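Side-chain contacts in glycoside hydrolase family protein (Novosphingobium sp. PP1Y, PDB 6Q2F), which is the alpha-L-rhamnosidase RHA-P, a glycoside hydrolase that probably releases terminal alpha-L-rhamnose from its substrates by hydrolysis: residues H478-G481 against M482-A486; F114-A117 against A118-D122. All coordinates share one frame; numbering follows the deposited sequence.

Contact 1 of 2, residues H478-G481 against M482-A486; sequences HYIG and MYKDA
An i to i+4 aromatic pair, Tyr479 with Tyr483, forms part of this local contact within helix 469-487, on the helix side that faces strand 127-131. The rings form an offset edge-to-face stack, with centroids 5.2 Å apart and planes at 63°. Tyr483 is the edge partner: its CE2 comes to 3.4 Å from Tyr479 CZ, and its CD2 lies over one face of the Tyr479 ring, near the rim. With CG anti to the backbone N (chi1 178°), the Tyr479 ring is carried beside its own carbonyl carbon, where Tyr483, one turn on, can meet it. Both rings rest on Ile130 of strand 127-131, so the pair packs this helix on the parallel strands of a (beta/alpha)8 barrel. The Tyr479 hydroxyl is held twice, by a hydrogen bond with Ala131 O and by a water that donates to Tyr479 OH over 2.7 Å. With an alanine here, the Tyr483 edge would probably lose the face it leans on, and Ala131 O its hydroxyl partner. Next to this pair, selenomethionine Met482 places SE 3.7 Å from His478 CE1, oblique to the imidazole, while a bend at chi3 (39°) brings its CE to 4.1 Å from Tyr479 CD1. On another flank, Lys484 lays CD against Ile480 CG2 at 3.8 Å, and Lys484 N bonds Ile480 O at 2.9 Å.

Contact 2 of 2, residues F114-A117 against A118-D122; sequences FRFA and AHEAD
Regular alpha-helical bonds tie Phe114, Arg115, Phe116 and Ala117 to the residues four further on, the shortest being Ala118 N to Phe114 O at 2.8 Å. Phe116 and Glu120 run side by side from successive turns. Glu120 CG sits over one face of the phenyl ring, 3.8 Å from its centroid and 22° off the normal, a CH-pi contact; CD follows, 3.8 Å from Phe116 CZ. A bend at chi2 (-68°) folds CD back over the ring, and the carboxylate plane lies almost parallel to it. Its two oxygens are claimed separately, OE1 by Arg123 and OE2 by Arg72 of helix 68-81, so salt bridges probably fix its rotation. The segments belong to helix 108-124, which links strands 85-91 and 127-131 in a beta-alpha-beta unit of the barrel. On the inner side, Phe114, Ala118 and Ala121 pack on Leu128; Ala117 meets Trp59 of strand 56-62 and, on helix 68-81, Ile71. His119 and Arg115 also point the same way: Arg115 CG lies in the imidazole plane, 3.7 Å from His119 CD2, and Arg115 O is 3.3 Å from that same CD2. The Arg115 guanidinium, set at 68° to the imidazole, continues onward to Ala486.

Contacts 1 and 2 lie on neighbouring helices of the barrel, their centres about 15 Å apart, and meet directly. Arg115 of contact 2 reaches the last turn of helix 469-487, with NE bonded to Ala486 O at 3.0 Å and NH2 more weakly to Asp485 O; the carbonyl end of that helix would probably favour its charge. Beside it, Lys111 forms a salt bridge with Asp485. Deeper in, Tyr483 CD1 is 3.6 Å from Phe114 CE2, in an edge-to-face pair. The sodium ion is bound by Asp503, Ser504, Glu583, Glu586 and Glu644, none of them in either contact; Asp503 follows strand 497-502, the neighbour of strand 127-131.

Contact 1 of 2, residues H478-G481 against M482-A486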
# COMPACT_ATOMS: atom_id res chain seq x y z
N HIS A 478 -16.43 14.16 -16.09
CA HIS A 478 -15.72 15.16 -16.87
C HIS A 478 -14.36 14.63 -17.30
O HIS A 478 -13.96 14.77 -18.46
CB HIS A 478 -15.54 16.45 -16.06
CG HIS A 478 -14.93 17.56 -16.85
ND1 HIS A 478 -13.56 17.75 -16.93
CD2 HIS A 478 -15.49 18.50 -17.63
CE1 HIS A 478 -13.31 18.78 -17.71
NE2 HIS A 478 -14.47 19.26 -18.15
N TYR A 479 -13.64 13.99 -16.37
CA TYR A 479 -12.30 13.51 -16.68
C TYR A 479 -12.35 12.48 -17.79
O TYR A 479 -11.57 12.54 -18.75
CB TYR A 479 -11.68 12.91 -15.43
CG TYR A 479 -10.29 12.34 -15.63
CD1 TYR A 479 -9.21 13.16 -15.90
CD2 TYR A 479 -10.06 10.98 -15.51
CE1 TYR A 479 -7.93 12.64 -16.05
CE2 TYR A 479 -8.78 10.43 -15.66
CZ TYR A 479 -7.72 11.28 -15.94
OH TYR A 479 -6.46 10.75 -16.10
N ILE A 480 -13.27 11.52 -17.69
CA ILE A 480 -13.42 10.51 -18.73
C ILE A 480 -13.80 11.16 -20.06
O ILE A 480 -13.31 10.77 -21.12
CB ILE A 480 -14.44 9.46 -18.27
CG1 ILE A 480 -13.82 8.63 -17.14
CG2 ILE A 480 -14.88 8.57 -19.44
CD1 ILE A 480 -14.75 7.61 -16.51
N GLY A 481 -14.65 12.20 -20.00
CA GLY A 481 -14.95 12.97 -21.21
C GLY A 481 -13.72 13.53 -21.90
O GLY A 481 -13.65 13.55 -23.13
N MSE A 482 -12.75 14.01 -21.14
CA MSE A 482 -11.52 14.51 -21.73
C MSE A 482 -10.79 13.43 -22.50
O MSE A 482 -10.27 13.69 -23.58
CB MSE A 482 -10.60 15.09 -20.65
CG MSE A 482 -11.09 16.41 -20.04
SE MSE A 482 -10.27 16.76 -18.31
CE MSE A 482 -8.45 16.12 -18.70
N TYR A 483 -10.78 12.19 -21.97
CA TYR A 483 -10.07 11.12 -22.65
C TYR A 483 -10.85 10.57 -23.83
O TYR A 483 -10.25 10.14 -24.83
CB TYR A 483 -9.70 10.00 -21.67
CG TYR A 483 -8.38 10.33 -21.02
CD1 TYR A 483 -7.19 9.95 -21.61
CD2 TYR A 483 -8.33 11.12 -19.87
CE1 TYR A 483 -5.97 10.30 -21.05
CE2 TYR A 483 -7.12 11.47 -19.31
CZ TYR A 483 -5.94 11.06 -19.91
OH TYR A 483 -4.73 11.39 -19.35
N LYS A 484 -12.19 10.59 -23.76
CA LYS A 484 -12.99 10.28 -24.94
C LYS A 484 -12.77 11.30 -26.05
O LYS A 484 -12.79 10.95 -27.24
CB LYS A 484 -14.47 10.21 -24.57
CG LYS A 484 -14.83 8.92 -23.83
CD LYS A 484 -16.08 9.09 -23.02
CE LYS A 484 -17.34 8.89 -23.83
NZ LYS A 484 -18.46 8.41 -22.92
N ASP A 485 -12.58 12.56 -25.69
CA ASP A 485 -12.24 13.53 -26.71
C ASP A 485 -10.83 13.29 -27.24
O ASP A 485 -10.60 13.30 -28.46
CB ASP A 485 -12.39 14.94 -26.16
CG ASP A 485 -11.73 15.97 -27.03
OD1 ASP A 485 -12.31 16.31 -28.08
OD2 ASP A 485 -10.63 16.43 -26.66
N ALA A 486 -9.88 13.02 -26.35
CA ALA A 486 -8.49 12.82 -26.78
C ALA A 486 -8.35 11.56 -27.63
O ALA A 486 -7.86 11.61 -28.76
CB ALA A 486 -7.57 12.74 -25.56
O HOH W 1 -4.23 12.02 -17.06

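Contact 2 of 2, residues F114-A117 against A118-D122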
# COMPACT_ATOMS: atom_id res chain seq x y z
N PHE A 114 -1.75 10.51 -27.64
CA PHE A 114 -2.46 9.56 -26.80
C PHE A 114 -3.44 8.73 -27.62
O PHE A 114 -3.57 7.52 -27.40
CB PHE A 114 -3.21 10.25 -25.64
CG PHE A 114 -3.83 9.26 -24.71
CD1 PHE A 114 -3.09 8.72 -23.67
CD2 PHE A 114 -5.13 8.81 -24.90
CE1 PHE A 114 -3.64 7.76 -22.82
CE2 PHE A 114 -5.69 7.85 -24.05
CZ PHE A 114 -4.94 7.33 -23.01
N ARG A 115 -4.15 9.38 -28.54
CA ARG A 115 -5.03 8.64 -29.45
C ARG A 115 -4.25 7.55 -30.18
O ARG A 115 -4.74 6.43 -30.34
CB ARG A 115 -5.67 9.60 -30.46
CG ARG A 115 -6.48 8.88 -31.53
CD ARG A 115 -7.30 9.84 -32.38
NE ARG A 115 -8.22 10.62 -31.57
CZ ARG A 115 -9.19 11.39 -32.05
NH1 ARG A 115 -9.37 11.49 -33.36
NH2 ARG A 115 -9.97 12.06 -31.22
N PHE A 116 -3.06 7.88 -30.65
CA PHE A 116 -2.21 6.90 -31.30
C PHE A 116 -1.86 5.76 -30.36
O PHE A 116 -1.89 4.60 -30.75
CB PHE A 116 -0.95 7.57 -31.81
CG PHE A 116 -0.06 6.64 -32.57
CD1 PHE A 116 -0.38 6.28 -33.87
CD2 PHE A 116 1.10 6.14 -32.00
CE1 PHE A 116 0.45 5.43 -34.60
CE2 PHE A 116 1.94 5.29 -32.72
CZ PHE A 116 1.61 4.93 -34.02
N ALA A 117 -1.50 6.09 -29.11
CA ALA A 117 -1.24 5.05 -28.12
C ALA A 117 -2.44 4.14 -27.96
O ALA A 117 -2.31 2.92 -27.86
CB ALA A 117 -0.87 5.66 -26.77
N ALA A 118 -3.64 4.73 -27.93
CA ALA A 118 -4.82 3.91 -27.71
C ALA A 118 -5.06 2.99 -28.90
O ALA A 118 -5.44 1.83 -28.73
CB ALA A 118 -6.04 4.80 -27.44
N HIS A 119 -4.84 3.50 -30.12
CA HIS A 119 -5.05 2.67 -31.30
C HIS A 119 -3.99 1.59 -31.41
O HIS A 119 -4.27 0.48 -31.88
CB HIS A 119 -5.06 3.54 -32.56
CG HIS A 119 -6.40 4.15 -32.85
ND1 HIS A 119 -7.46 3.42 -33.34
CD2 HIS A 119 -6.87 5.41 -32.67
CE1 HIS A 119 -8.51 4.20 -33.47
NE2 HIS A 119 -8.17 5.42 -33.09
N GLU A 120 -2.76 1.89 -30.98
CA GLU A 120 -1.71 0.89 -31.01
C GLU A 120 -1.97 -0.20 -29.99
O GLU A 120 -1.72 -1.38 -30.26
CB GLU A 120 -0.34 1.53 -30.76
CG GLU A 120 0.20 2.31 -31.95
CD GLU A 120 0.57 1.41 -33.12
OE1 GLU A 120 1.65 0.78 -33.06
OE2 GLU A 120 -0.23 1.34 -34.08
N ALA A 121 -2.46 0.17 -28.80
CA ALA A 121 -2.79 -0.85 -27.82
C ALA A 121 -3.93 -1.72 -28.32
O ALA A 121 -3.89 -2.95 -28.20
CB ALA A 121 -3.15 -0.21 -26.48
N ASP A 122 -4.96 -1.10 -28.91
CA ASP A 122 -6.03 -1.86 -29.52
C ASP A 122 -5.47 -2.79 -30.60
O ASP A 122 -5.76 -3.99 -30.60
CB ASP A 122 -7.07 -0.91 -30.11
CG ASP A 122 -8.20 -1.63 -30.80
OD1 ASP A 122 -9.02 -2.26 -30.10
OD2 ASP A 122 -8.27 -1.56 -32.05